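Local coordinates for protein 2,3-dihydroxybenzoate-AMP ligase (Bacillus subtilis, PDB 1MDB) that belongs to the AMP-binding enzyme (ANL) superfamily, whose members join a large N-terminal part to a smaller C-terminal domain, at residues A[118-123]-A[391-396]; A[126-131]-A[139-144]; A[96-101]-A[174-179]; A[207-212]-A[356-361]; A[61-66]-A[164-169]. All blocks are in the same frame, centred on the assembly; numbering follows the deposited sequence.

Contacts 2, 4 and 5 are mostly buried, whereas contacts 1 and 3 each have a side near solvent. Contacts 2 and 5 reach the same sheet, the one that includes strand 125-132, and both are apolar: tyrosine, isoleucine and alanine in contact 2, leucines and a glycine in contact 5. Contacts 3 and 5 touch through the salt bridge of Arg97 with Asp61, and both set a helix against a piece of the chain that follows strand 164-165. Chemistry turns polar in contact 1, with its salt bridge and water, and in contact 4, where two hydroxyls bond. Contact 4 lies nearest the chain centre; contacts 2 and 4 are on opposite sides of it.

Contact 1 of 5, residues A[118-123]-A[391-396]; sequences CEFAEA and GYYKAE
Phe120 and Tyr393 form the aromatic part of this contact, an edge-to-face (T-shaped) pair. The edge of Tyr393 is turned toward the face of Phe120, with ring planes at 77° and centroids 5.7 Å apart; Phe120 CE2 comes 3.9 Å from Tyr393 CD2. Phe120 has CG anti to the backbone N (chi1 -169°), which swings the ring off the helix toward the loop. Its far edge then meets two backbone carbonyls: CZ is 3.5 Å from Tyr393 O and 3.6 Å from Lys394 O, an approach near the ring plane that would suit the weakly positive C-H rim. Lys394 CG sits over the centre of the Tyr393 ring, so this ring has an aliphatic cover on one face.

The charged part lies farther along the same lysine. Its extended chain brings NZ to 3.1 Å from Glu122 OE2 in a salt bridge, the two side chains crossing at about a right angle. One water ties the polar atoms together: it bonds to Phe120 O at 2.6 Å and to Tyr393 OH at 2.9 Å, and more weakly to Glu122 OE2. Its contact with Lys394 NZ is modelled very short and is best taken as approximate.

Ala121 O is held by Arg77, and Tyr393 rests on Arg77 and Leu199. Glu122, with positive phi, follows the helix in a Schellman motif, with Ala123 N bonding to Cys118 O and Glu122 N to Glu119 O; the contact thus joins a helix C-terminus to the loop leading into helix 396-402.

Contact 2 of 5, residues A[126-131]-A[139-144]; sequences YIIPDA and SLARQV
Tyr126 meets helix 137-147 with the edge of its ring at Ala141, whose CA lies 3.9 Å from CE1 and near the ring plane. Val144 CG2 lies 4.2 Å from the same Tyr126 CE1. At the phenol end, Leu140 CD2 comes within 3.2 Å of Tyr126 OH, the leucine crossing the tyrosine at about a right angle. Ile128 adds a second point of contact, its CD1 lying 3.9 Å from Ala141 CB. With CG1 wedged between the backbone N and the carbonyl carbon (chi1 53°), the isoleucine sends CD1 to the helix, while its CG2 lies over the rim of one face of the Tyr126 ring. Residues 126 and 128 alternate with Ile127 along the strand, and both project toward the helix. The strand and helix run nearly antiparallel, at 156° with axes 10.0 Å apart, as in the first half of a beta-alpha-beta crossover that continues into strand 154-157, a parallel neighbour of strand 125-132. Farther out, Gln81 OE1 takes part in a hydrogen bond with Tyr126 OH, fixing the phenol end of an otherwise apolar interface. Ile114 of helix 111-120 packs on both Tyr126 and Val144, and Ile154 touches both Tyr126 and Ala141.

Contact 3 of 5, residues A[96-101]-A[174-179]; sequences FRLGAL and VKLPEV
Val179 and Leu176 press against the carbonyl end of helix 86-98, and here the packing is closest. Leu176 CB lies 3.6 Å from Arg97 O. Val179 CG2 reaches the same oxygen and Phe96 O, each at 3.8 Å, and stands 4.0 Å from Gly99 N. With CG1 of Val179 anti to the backbone N (chi1 -179°), CG2 is left beside that N and is turned to the last helical turn. The helix ends there in a Schellman motif: Gly99 has positive phi, which suits glycine, and Ala100 N bonds back to Leu95 O, with a weaker bond from Gly99 N to Phe96 O at 3.3 Å. Elsewhere the contact is looser. Leu98 CD1, on a buried residue, and Leu176 CD1 stand 4.5 Å apart. The solvent side belongs to the partly exposed Leu176 and to Pro177, which is exposed at the outer margin and also touches Gln74. Arg97 contributes its backbone carbonyl to the packed side, while its guanidinium leads away from residues 174-179 to salt bridges with Asp57 and Asp61. Behind the helix end, Phe96 stacks on Phe27, and Leu98 packs on Phe67 of helix 53-70.

Contact 4 of 5, residues A[207-212]-A[356-361]; sequences YIYSLK and PMSPYD
Tyr209 reaches from helix 204-218 to Ser358. CG stands anti to the backbone N (chi1 174°), which carries the ring out from the helix toward residues 356-361. Along the ring, CE2 is the first atom to touch, 3.6 Å from Ser358 OG and 3.9 Å from Ser358 CB. CZ has the same two neighbours. At the tip, OH bonds to Ser358 OG at 2.8 Å; either hydroxyl could be the donor, and the serine oxygen lies in the plane of the tyrosine ring. The phenol oxygen also stands 3.7 Å from Pro359 CD and lies at the edge of the Tyr360 ring, near its plane.

Ser358 OG has a second grip, accepting from Tyr360 N at 3.0 Å, and the oxygen that meets the tyrosine hydroxyl is thereby itself held to the loop. Asp361 OD2, which also bonds to Tyr387 OH, takes the N-H of Ser358.

Beside this, Met357 CE packs 3.5 Å from Ser210 O and 3.7 Å from Ser210 CB, its chain extended beyond CG. Ser210 OG donates to Tyr207 O, in the carbonyl plane and on a lone pair; the same carbonyl accepts from Leu211 N. Arg213 NH1 ties Met357 O to the same helix, and the methionine side chain lies about 7 Å from the bound 2,3-dihydroxy-benzoic acid. On the loop side the arrangement is an ST turn made by Ser358 within a type I beta turn from Ser358 to Asp361.

Contact 5 of 5, residues A[61-66]-A[164-169]; sequences DRLAAG and LPLEDL
Leu63 and Gly66, one turn apart on helix 53-70, pack against the 3-10 turn that follows the short strand 164-165. Leu63 CD1 is the branch that does the touching: it lies 3.9 Å from Leu166 CD1 and 3.8 Å from Leu169 CB. With CG anti to the backbone N (chi1 180°), the side chain leans across to the turn, meeting Leu166 at about a right angle and Leu169 more obliquely. The 3-10 turn sets these two leucines three residues apart on one side, its backbone bonds running from Leu169 N to Leu166 O and from Asp168 N to Pro165 O, both at 3.0 Å.

At Gly66 the two backbones come closest, with the CA atoms of Gly66 and Leu169 4.6 Å apart. The absence of a side chain lets Leu169 O approach Gly66 CA to 3.0 Å, a CA-H...O contact with an angle of 134° at the hydrogen. Just beyond, Arg62 and Thr171 share a backbone hydrogen bond that continues this close run of the chain along the helix.

Leu63 also packs on Glu90 and Ala94, and Leu166 on Val91, which brings helix 86-98 onto the same leucines. Leu166 and Leu169 rest as well on Ile155 of strand 154-157, the parallel partner of strand 164-165. The arrangement is that of a helix packed, through a leucine and a glycine one turn apart, onto the turn leaving a strand at the edge of a mixed sheet.

Contact 1 of 5, residues A[118-123]-A[391-396]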
# COMPACT_ATOMS: atom_id res chain seq x y z
N CYS A 118 -13.56 11.54 8.72
CA CYS A 118 -13.84 12.12 10.03
C CYS A 118 -15.28 11.88 10.47
O CYS A 118 -15.54 11.62 11.65
CB CYS A 118 -13.53 13.62 10.04
SG CYS A 118 -11.76 14.05 9.98
N GLU A 119 -16.22 11.98 9.53
CA GLU A 119 -17.63 11.76 9.83
C GLU A 119 -17.88 10.29 10.14
O GLU A 119 -18.29 9.92 11.23
CB GLU A 119 -18.50 12.14 8.63
CG GLU A 119 -19.29 13.41 8.77
CD GLU A 119 -20.26 13.60 7.61
OE1 GLU A 119 -21.17 12.75 7.46
OE2 GLU A 119 -20.10 14.57 6.85
N PHE A 120 -17.64 9.45 9.13
CA PHE A 120 -17.81 8.01 9.24
C PHE A 120 -17.18 7.46 10.52
O PHE A 120 -17.86 6.85 11.34
CB PHE A 120 -17.20 7.35 8.01
CG PHE A 120 -17.53 5.90 7.87
CD1 PHE A 120 -18.83 5.44 8.04
CD2 PHE A 120 -16.55 4.99 7.48
CE1 PHE A 120 -19.15 4.10 7.83
CE2 PHE A 120 -16.86 3.65 7.27
CZ PHE A 120 -18.16 3.20 7.44
N ALA A 121 -15.88 7.69 10.70
CA ALA A 121 -15.19 7.20 11.88
C ALA A 121 -15.51 8.01 13.14
O ALA A 121 -15.06 7.65 14.24
CB ALA A 121 -13.69 7.21 11.63
N GLU A 122 -16.28 9.09 13.00
CA GLU A 122 -16.63 9.91 14.15
C GLU A 122 -15.34 10.26 14.88
O GLU A 122 -15.23 10.09 16.09
CB GLU A 122 -17.59 9.15 15.07
CG GLU A 122 -18.99 8.93 14.47
CD GLU A 122 -19.74 7.74 15.07
OE1 GLU A 122 -19.84 7.64 16.30
OE2 GLU A 122 -20.25 6.90 14.29
N ALA A 123 -14.37 10.75 14.12
CA ALA A 123 -13.05 11.11 14.63
C ALA A 123 -13.05 12.14 15.75
O ALA A 123 -13.77 13.15 15.69
CB ALA A 123 -12.18 11.60 13.47
N GLY A 391 -14.37 -8.67 7.67
CA GLY A 391 -15.39 -7.69 7.34
C GLY A 391 -14.94 -6.26 7.50
O GLY A 391 -14.10 -5.94 8.36
N TYR A 392 -15.48 -5.39 6.65
CA TYR A 392 -15.14 -3.97 6.71
C TYR A 392 -15.86 -3.30 7.86
O TYR A 392 -16.88 -3.79 8.34
CB TYR A 392 -15.50 -3.26 5.40
CG TYR A 392 -14.71 -3.71 4.19
CD1 TYR A 392 -15.22 -4.63 3.29
CD2 TYR A 392 -13.44 -3.19 3.94
CE1 TYR A 392 -14.50 -5.02 2.16
CE2 TYR A 392 -12.70 -3.57 2.83
CZ TYR A 392 -13.24 -4.49 1.94
OH TYR A 392 -12.51 -4.87 0.85
N TYR A 393 -15.34 -2.15 8.27
CA TYR A 393 -15.88 -1.36 9.36
C TYR A 393 -17.28 -0.82 9.04
O TYR A 393 -17.49 -0.19 8.00
CB TYR A 393 -14.91 -0.21 9.64
CG TYR A 393 -15.27 0.68 10.80
CD1 TYR A 393 -15.28 0.21 12.11
CD2 TYR A 393 -15.56 2.02 10.58
CE1 TYR A 393 -15.56 1.06 13.18
CE2 TYR A 393 -15.84 2.88 11.63
CZ TYR A 393 -15.84 2.39 12.92
OH TYR A 393 -16.13 3.26 13.94
N LYS A 394 -18.24 -1.07 9.94
CA LYS A 394 -19.63 -0.63 9.77
C LYS A 394 -20.08 -0.64 8.32
O LYS A 394 -20.45 0.41 7.78
CB LYS A 394 -19.82 0.79 10.33
CG LYS A 394 -19.42 0.95 11.79
CD LYS A 394 -19.73 2.35 12.28
CE LYS A 394 -19.37 2.51 13.75
NZ LYS A 394 -19.70 3.87 14.27
N ALA A 395 -20.07 -1.80 7.67
CA ALA A 395 -20.48 -1.87 6.27
C ALA A 395 -21.14 -3.21 5.96
O ALA A 395 -20.63 -4.00 5.16
CB ALA A 395 -19.27 -1.65 5.36
N GLU A 396 -22.29 -3.43 6.59
CA GLU A 396 -23.07 -4.66 6.44
C GLU A 396 -23.31 -5.07 4.99
O GLU A 396 -22.99 -6.18 4.58
CB GLU A 396 -24.41 -4.50 7.16
CG GLU A 396 -24.25 -4.16 8.64
CD GLU A 396 -25.55 -3.72 9.28
OE1 GLU A 396 -25.51 -3.33 10.47
OE2 GLU A 396 -26.60 -3.75 8.60
O HOH W 1 -17.87 5.50 13.62

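Contact 2 of 5, residues A[126-131]-A[139-144]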
# COMPACT_ATOMS: atom_id res chain seq x y z
N TYR A 126 -7.89 15.18 14.34
CA TYR A 126 -7.36 15.16 12.97
C TYR A 126 -5.94 15.64 13.12
O TYR A 126 -5.70 16.73 13.66
CB TYR A 126 -8.17 16.15 12.10
CG TYR A 126 -7.74 16.31 10.65
CD1 TYR A 126 -8.02 17.50 9.97
CD2 TYR A 126 -7.11 15.29 9.95
CE1 TYR A 126 -7.67 17.67 8.64
CE2 TYR A 126 -6.76 15.45 8.61
CZ TYR A 126 -7.05 16.65 7.96
OH TYR A 126 -6.74 16.83 6.63
N ILE A 127 -4.99 14.82 12.68
CA ILE A 127 -3.57 15.17 12.80
C ILE A 127 -2.91 15.38 11.43
O ILE A 127 -2.89 14.47 10.59
CB ILE A 127 -2.82 14.07 13.57
CG1 ILE A 127 -3.47 13.90 14.96
CG2 ILE A 127 -1.35 14.42 13.70
CD1 ILE A 127 -2.80 12.84 15.83
N ILE A 128 -2.37 16.58 11.23
CA ILE A 128 -1.73 16.95 9.96
C ILE A 128 -0.41 17.70 10.13
O ILE A 128 -0.07 18.17 11.23
CB ILE A 128 -2.62 17.92 9.16
CG1 ILE A 128 -3.00 19.11 10.05
CG2 ILE A 128 -3.86 17.21 8.63
CD1 ILE A 128 -3.59 20.29 9.29
N PRO A 129 0.38 17.79 9.05
CA PRO A 129 1.65 18.52 9.14
C PRO A 129 1.23 19.95 8.81
O PRO A 129 0.08 20.17 8.40
CB PRO A 129 2.49 17.89 8.03
CG PRO A 129 1.44 17.59 6.97
CD PRO A 129 0.29 17.03 7.79
N ASP A 130 2.10 20.94 8.99
CA ASP A 130 1.70 22.30 8.64
C ASP A 130 1.57 22.41 7.12
O ASP A 130 0.57 22.88 6.60
CB ASP A 130 2.72 23.33 9.14
CG ASP A 130 4.16 22.88 8.98
OD1 ASP A 130 4.44 22.03 8.12
OD2 ASP A 130 5.03 23.39 9.73
N ALA A 131 2.60 21.96 6.42
CA ALA A 131 2.61 22.01 4.97
C ALA A 131 3.54 20.93 4.44
O ALA A 131 4.55 20.61 5.06
CB ALA A 131 3.05 23.38 4.48
N SER A 139 -5.20 24.70 5.65
CA SER A 139 -6.29 25.22 4.84
C SER A 139 -7.25 24.05 4.61
O SER A 139 -8.46 24.24 4.54
CB SER A 139 -5.78 25.79 3.51
OG SER A 139 -5.20 24.78 2.70
N LEU A 140 -6.70 22.85 4.49
CA LEU A 140 -7.54 21.66 4.32
C LEU A 140 -8.30 21.48 5.65
O LEU A 140 -9.50 21.22 5.65
CB LEU A 140 -6.67 20.43 4.02
CG LEU A 140 -7.38 19.06 4.05
CD1 LEU A 140 -8.59 19.10 3.12
CD2 LEU A 140 -6.41 17.94 3.64
N ALA A 141 -7.59 21.65 6.76
CA ALA A 141 -8.23 21.52 8.08
C ALA A 141 -9.40 22.50 8.18
O ALA A 141 -10.49 22.16 8.65
CB ALA A 141 -7.22 21.80 9.20
N ARG A 142 -9.18 23.74 7.72
CA ARG A 142 -10.22 24.75 7.77
C ARG A 142 -11.41 24.32 6.95
O ARG A 142 -12.55 24.53 7.35
CB ARG A 142 -9.69 26.10 7.28
CG ARG A 142 -8.59 26.65 8.18
CD ARG A 142 -8.18 28.07 7.81
NE ARG A 142 -7.04 28.46 8.62
CZ ARG A 142 -5.78 28.35 8.24
NH1 ARG A 142 -5.47 27.86 7.04
NH2 ARG A 142 -4.81 28.67 9.08
N GLN A 143 -11.15 23.71 5.80
CA GLN A 143 -12.23 23.24 4.95
C GLN A 143 -12.99 22.14 5.68
O GLN A 143 -14.23 22.11 5.68
CB GLN A 143 -11.67 22.73 3.62
CG GLN A 143 -11.23 23.85 2.70
CD GLN A 143 -10.55 23.36 1.44
OE1 GLN A 143 -10.62 24.01 0.40
NE2 GLN A 143 -9.87 22.22 1.53
N VAL A 144 -12.25 21.23 6.31
CA VAL A 144 -12.91 20.14 7.02
C VAL A 144 -13.79 20.65 8.17
O VAL A 144 -14.96 20.29 8.24
CB VAL A 144 -11.88 19.11 7.54
CG1 VAL A 144 -12.60 17.99 8.28
CG2 VAL A 144 -11.10 18.54 6.36

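Contact 3 of 5, residues A[96-101]-A[174-179]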
# COMPACT_ATOMS: atom_id res chain seq x y z
N PHE A 96 -1.47 4.15 19.95
CA PHE A 96 -1.48 2.73 20.25
C PHE A 96 -1.48 2.47 21.76
O PHE A 96 -2.18 1.56 22.23
CB PHE A 96 -0.27 2.05 19.60
CG PHE A 96 -0.40 1.85 18.11
CD1 PHE A 96 0.73 1.63 17.33
CD2 PHE A 96 -1.64 1.83 17.49
CE1 PHE A 96 0.62 1.40 15.95
CE2 PHE A 96 -1.76 1.60 16.12
CZ PHE A 96 -0.63 1.38 15.35
N ARG A 97 -0.71 3.26 22.52
CA ARG A 97 -0.65 3.06 23.98
C ARG A 97 -1.86 3.60 24.73
O ARG A 97 -2.12 3.21 25.87
CB ARG A 97 0.63 3.69 24.55
CG ARG A 97 1.91 3.09 23.95
CD ARG A 97 2.94 2.73 25.00
NE ARG A 97 4.19 3.42 24.76
CZ ARG A 97 5.37 2.84 24.57
NH1 ARG A 97 5.49 1.52 24.59
NH2 ARG A 97 6.43 3.59 24.35
N LEU A 98 -2.60 4.51 24.10
CA LEU A 98 -3.79 5.09 24.70
C LEU A 98 -5.00 4.27 24.28
O LEU A 98 -6.11 4.49 24.76
CB LEU A 98 -3.97 6.53 24.22
CG LEU A 98 -5.21 7.32 24.66
CD1 LEU A 98 -5.35 7.29 26.18
CD2 LEU A 98 -5.10 8.75 24.16
N GLY A 99 -4.78 3.32 23.38
CA GLY A 99 -5.88 2.50 22.90
C GLY A 99 -6.74 3.26 21.89
O GLY A 99 -7.87 2.86 21.59
N ALA A 100 -6.21 4.37 21.38
CA ALA A 100 -6.92 5.17 20.39
C ALA A 100 -6.58 4.62 19.01
O ALA A 100 -5.49 4.08 18.78
CB ALA A 100 -6.51 6.63 20.49
N LEU A 101 -7.52 4.76 18.08
CA LEU A 101 -7.36 4.22 16.74
C LEU A 101 -7.00 5.18 15.61
O LEU A 101 -7.79 6.04 15.22
CB LEU A 101 -8.63 3.48 16.34
CG LEU A 101 -8.90 2.07 16.88
CD1 LEU A 101 -8.74 2.04 18.39
CD2 LEU A 101 -10.30 1.63 16.48
N VAL A 174 1.91 8.91 32.16
CA VAL A 174 0.88 8.55 33.12
C VAL A 174 0.47 7.10 32.96
O VAL A 174 0.89 6.43 32.02
CB VAL A 174 -0.37 9.43 32.95
CG1 VAL A 174 -0.03 10.88 33.22
CG2 VAL A 174 -0.94 9.26 31.55
N LYS A 175 -0.36 6.62 33.88
CA LYS A 175 -0.85 5.25 33.83
C LYS A 175 -1.92 5.23 32.74
O LYS A 175 -2.84 6.04 32.78
CB LYS A 175 -1.49 4.86 35.16
CG LYS A 175 -0.70 5.29 36.38
CD LYS A 175 -1.50 5.02 37.66
CE LYS A 175 -0.73 5.41 38.91
NZ LYS A 175 -1.49 5.06 40.14
N LEU A 176 -1.79 4.34 31.77
CA LEU A 176 -2.78 4.27 30.70
C LEU A 176 -3.65 3.04 30.83
O LEU A 176 -3.24 2.03 31.40
CB LEU A 176 -2.10 4.28 29.33
CG LEU A 176 -1.33 5.52 28.88
CD1 LEU A 176 -2.13 6.78 29.24
CD2 LEU A 176 0.03 5.55 29.53
N PRO A 177 -4.89 3.11 30.30
CA PRO A 177 -5.81 1.98 30.36
C PRO A 177 -5.15 0.76 29.72
O PRO A 177 -4.23 0.90 28.91
CB PRO A 177 -7.01 2.47 29.56
CG PRO A 177 -6.98 3.95 29.78
CD PRO A 177 -5.51 4.25 29.61
N GLU A 178 -5.62 -0.42 30.10
CA GLU A 178 -5.07 -1.64 29.53
C GLU A 178 -5.48 -1.80 28.08
O GLU A 178 -6.64 -1.61 27.73
CB GLU A 178 -5.55 -2.87 30.31
CG GLU A 178 -5.26 -4.17 29.59
CD GLU A 178 -5.73 -5.38 30.35
OE1 GLU A 178 -6.95 -5.45 30.65
OE2 GLU A 178 -4.90 -6.26 30.65
N VAL A 179 -4.51 -2.13 27.23
CA VAL A 179 -4.77 -2.34 25.82
C VAL A 179 -4.54 -3.83 25.57
O VAL A 179 -3.48 -4.36 25.89
CB VAL A 179 -3.80 -1.54 24.92
CG1 VAL A 179 -4.14 -1.79 23.47
CG2 VAL A 179 -3.89 -0.06 25.24

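Contact 4 of 5, residues A[207-212]-A[356-361]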
# COMPACT_ATOMS: atom_id res chain seq x y z
N TYR A 207 -2.16 -7.96 13.02
CA TYR A 207 -1.22 -7.13 12.25
C TYR A 207 0.23 -7.46 12.59
O TYR A 207 1.07 -7.61 11.71
CB TYR A 207 -1.46 -5.64 12.49
CG TYR A 207 -1.06 -4.77 11.30
CD1 TYR A 207 -1.71 -4.89 10.08
CD2 TYR A 207 -0.05 -3.82 11.41
CE1 TYR A 207 -1.37 -4.09 8.99
CE2 TYR A 207 0.30 -3.01 10.32
CZ TYR A 207 -0.37 -3.15 9.12
OH TYR A 207 -0.05 -2.36 8.03
N ILE A 208 0.53 -7.56 13.88
CA ILE A 208 1.89 -7.87 14.27
C ILE A 208 2.32 -9.22 13.66
O ILE A 208 3.48 -9.41 13.29
CB ILE A 208 2.03 -7.84 15.82
CG1 ILE A 208 1.74 -6.40 16.30
CG2 ILE A 208 3.44 -8.26 16.23
CD1 ILE A 208 1.72 -6.21 17.80
N TYR A 209 1.38 -10.15 13.53
CA TYR A 209 1.71 -11.43 12.90
C TYR A 209 2.13 -11.17 11.45
O TYR A 209 3.14 -11.71 10.97
CB TYR A 209 0.53 -12.39 12.90
CG TYR A 209 0.81 -13.66 12.13
CD1 TYR A 209 1.85 -14.51 12.52
CD2 TYR A 209 0.07 -14.00 11.00
CE1 TYR A 209 2.16 -15.65 11.79
CE2 TYR A 209 0.37 -15.15 10.26
CZ TYR A 209 1.41 -15.97 10.66
OH TYR A 209 1.73 -17.10 9.94
N SER A 210 1.37 -10.34 10.74
CA SER A 210 1.70 -10.02 9.35
C SER A 210 3.11 -9.40 9.28
O SER A 210 3.84 -9.61 8.31
CB SER A 210 0.68 -9.05 8.74
OG SER A 210 1.00 -7.69 9.04
N LEU A 211 3.48 -8.63 10.31
CA LEU A 211 4.80 -8.01 10.35
C LEU A 211 5.90 -9.07 10.58
O LEU A 211 6.96 -9.03 9.94
CB LEU A 211 4.86 -6.95 11.46
CG LEU A 211 3.94 -5.72 11.31
CD1 LEU A 211 4.06 -4.83 12.55
CD2 LEU A 211 4.33 -4.94 10.05
N LYS A 212 5.65 -10.01 11.48
CA LYS A 212 6.62 -11.06 11.78
C LYS A 212 6.88 -11.94 10.57
O LYS A 212 8.02 -12.33 10.32
CB LYS A 212 6.12 -11.95 12.93
CG LYS A 212 7.24 -12.78 13.56
CD LYS A 212 6.70 -13.90 14.45
CE LYS A 212 6.15 -15.04 13.62
NZ LYS A 212 5.66 -16.18 14.45
N PRO A 356 1.51 -16.91 -0.86
CA PRO A 356 1.17 -16.48 0.51
C PRO A 356 2.34 -16.54 1.48
O PRO A 356 3.12 -17.49 1.47
CB PRO A 356 0.04 -17.43 0.89
CG PRO A 356 -0.68 -17.59 -0.42
CD PRO A 356 0.44 -17.76 -1.42
N MET A 357 2.47 -15.51 2.31
CA MET A 357 3.56 -15.45 3.27
C MET A 357 3.33 -16.32 4.51
O MET A 357 4.28 -16.69 5.20
CB MET A 357 3.83 -14.00 3.71
CG MET A 357 2.83 -13.42 4.71
SD MET A 357 3.40 -11.79 5.33
CE MET A 357 1.82 -10.96 5.73
N SER A 358 2.07 -16.65 4.78
CA SER A 358 1.73 -17.47 5.94
C SER A 358 1.33 -18.88 5.57
O SER A 358 0.67 -19.10 4.56
CB SER A 358 0.58 -16.83 6.72
OG SER A 358 0.11 -17.71 7.73
N PRO A 359 1.71 -19.87 6.40
CA PRO A 359 1.38 -21.27 6.15
C PRO A 359 -0.12 -21.47 6.31
O PRO A 359 -0.69 -22.44 5.82
CB PRO A 359 2.16 -22.02 7.23
CG PRO A 359 3.29 -21.10 7.55
CD PRO A 359 2.62 -19.76 7.56
N TYR A 360 -0.75 -20.53 7.02
CA TYR A 360 -2.18 -20.62 7.27
C TYR A 360 -3.05 -19.77 6.34
O TYR A 360 -4.27 -19.73 6.50
CB TYR A 360 -2.47 -20.28 8.73
CG TYR A 360 -1.68 -21.13 9.70
CD1 TYR A 360 -0.40 -20.74 10.12
CD2 TYR A 360 -2.19 -22.33 10.19
CE1 TYR A 360 0.34 -21.52 11.00
CE2 TYR A 360 -1.46 -23.12 11.07
CZ TYR A 360 -0.19 -22.71 11.48
OH TYR A 360 0.54 -23.49 12.35
N ASP A 361 -2.43 -19.10 5.37
CA ASP A 361 -3.18 -18.30 4.40
C ASP A 361 -3.89 -19.29 3.47
O ASP A 361 -3.26 -20.17 2.90
CB ASP A 361 -2.25 -17.42 3.55
CG ASP A 361 -1.95 -16.07 4.20
OD1 ASP A 361 -2.89 -15.43 4.71
OD2 ASP A 361 -0.77 -15.64 4.17

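Contact 5 of 5, residues A[61-66]-A[164-169]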
# COMPACT_ATOMS: atom_id res chain seq x y z
N ASP A 61 5.32 7.75 25.04
CA ASP A 61 4.73 7.76 26.38
C ASP A 61 4.29 9.17 26.70
O ASP A 61 3.14 9.42 27.07
CB ASP A 61 5.74 7.33 27.44
CG ASP A 61 5.89 5.83 27.55
OD1 ASP A 61 4.92 5.12 27.22
OD2 ASP A 61 6.97 5.38 27.97
N ARG A 62 5.23 10.10 26.54
CA ARG A 62 4.96 11.50 26.83
C ARG A 62 3.86 12.08 25.94
O ARG A 62 3.13 12.98 26.37
CB ARG A 62 6.24 12.32 26.69
CG ARG A 62 7.29 12.02 27.77
CD ARG A 62 8.54 12.88 27.59
NE ARG A 62 8.29 14.31 27.75
CZ ARG A 62 8.01 14.91 28.91
NH1 ARG A 62 7.94 14.19 30.02
NH2 ARG A 62 7.79 16.22 28.95
N LEU A 63 3.73 11.58 24.72
CA LEU A 63 2.69 12.11 23.82
C LEU A 63 1.34 11.51 24.18
O LEU A 63 0.32 12.19 24.17
CB LEU A 63 3.03 11.81 22.35
CG LEU A 63 2.02 12.30 21.31
CD1 LEU A 63 1.82 13.81 21.46
CD2 LEU A 63 2.51 11.99 19.90
N ALA A 64 1.33 10.22 24.51
CA ALA A 64 0.09 9.56 24.88
C ALA A 64 -0.56 10.33 26.03
O ALA A 64 -1.77 10.54 26.06
CB ALA A 64 0.36 8.12 25.30
N ALA A 65 0.27 10.77 26.98
CA ALA A 65 -0.23 11.53 28.12
C ALA A 65 -0.83 12.83 27.64
O ALA A 65 -1.88 13.26 28.13
CB ALA A 65 0.90 11.79 29.12
N GLY A 66 -0.17 13.46 26.66
CA GLY A 66 -0.70 14.71 26.13
C GLY A 66 -2.03 14.50 25.43
O GLY A 66 -2.95 15.29 25.58
N LEU A 164 -3.79 23.26 17.15
CA LEU A 164 -2.94 22.78 18.23
C LEU A 164 -1.57 22.24 17.79
O LEU A 164 -1.49 21.31 16.99
CB LEU A 164 -3.66 21.70 19.03
CG LEU A 164 -5.04 22.05 19.62
CD1 LEU A 164 -5.68 20.80 20.21
CD2 LEU A 164 -4.89 23.14 20.68
N PRO A 165 -0.49 22.82 18.32
CA PRO A 165 0.88 22.39 17.99
C PRO A 165 1.13 21.01 18.57
O PRO A 165 1.04 20.81 19.78
CB PRO A 165 1.75 23.45 18.68
CG PRO A 165 0.85 24.66 18.74
CD PRO A 165 -0.46 24.04 19.15
N LEU A 166 1.44 20.04 17.71
CA LEU A 166 1.72 18.70 18.18
C LEU A 166 2.82 18.72 19.23
O LEU A 166 2.73 18.02 20.24
CB LEU A 166 2.16 17.82 17.01
CG LEU A 166 2.60 16.40 17.38
CD1 LEU A 166 1.45 15.66 18.06
CD2 LEU A 166 3.03 15.65 16.11
N GLU A 167 3.84 19.54 18.99
CA GLU A 167 4.99 19.64 19.90
C GLU A 167 4.64 20.08 21.32
O GLU A 167 5.38 19.78 22.25
CB GLU A 167 6.05 20.58 19.33
CG GLU A 167 5.67 22.05 19.38
CD GLU A 167 6.74 22.97 18.78
OE1 GLU A 167 6.53 24.20 18.78
OE2 GLU A 167 7.78 22.45 18.32
N ASP A 168 3.53 20.78 21.48
CA ASP A 168 3.13 21.24 22.81
C ASP A 168 2.27 20.24 23.57
O ASP A 168 1.73 20.56 24.63
CB ASP A 168 2.41 22.60 22.71
CG ASP A 168 3.32 23.72 22.22
OD1 ASP A 168 4.50 23.74 22.63
OD2 ASP A 168 2.87 24.58 21.44
N LEU A 169 2.15 19.02 23.06
CA LEU A 169 1.34 18.00 23.72
C LEU A 169 2.11 17.08 24.67
O LEU A 169 1.56 16.61 25.66
CB LEU A 169 0.58 17.18 22.68
CG LEU A 169 -0.57 17.92 22.00
CD1 LEU A 169 -1.13 17.10 20.85
CD2 LEU A 169 -1.64 18.21 23.03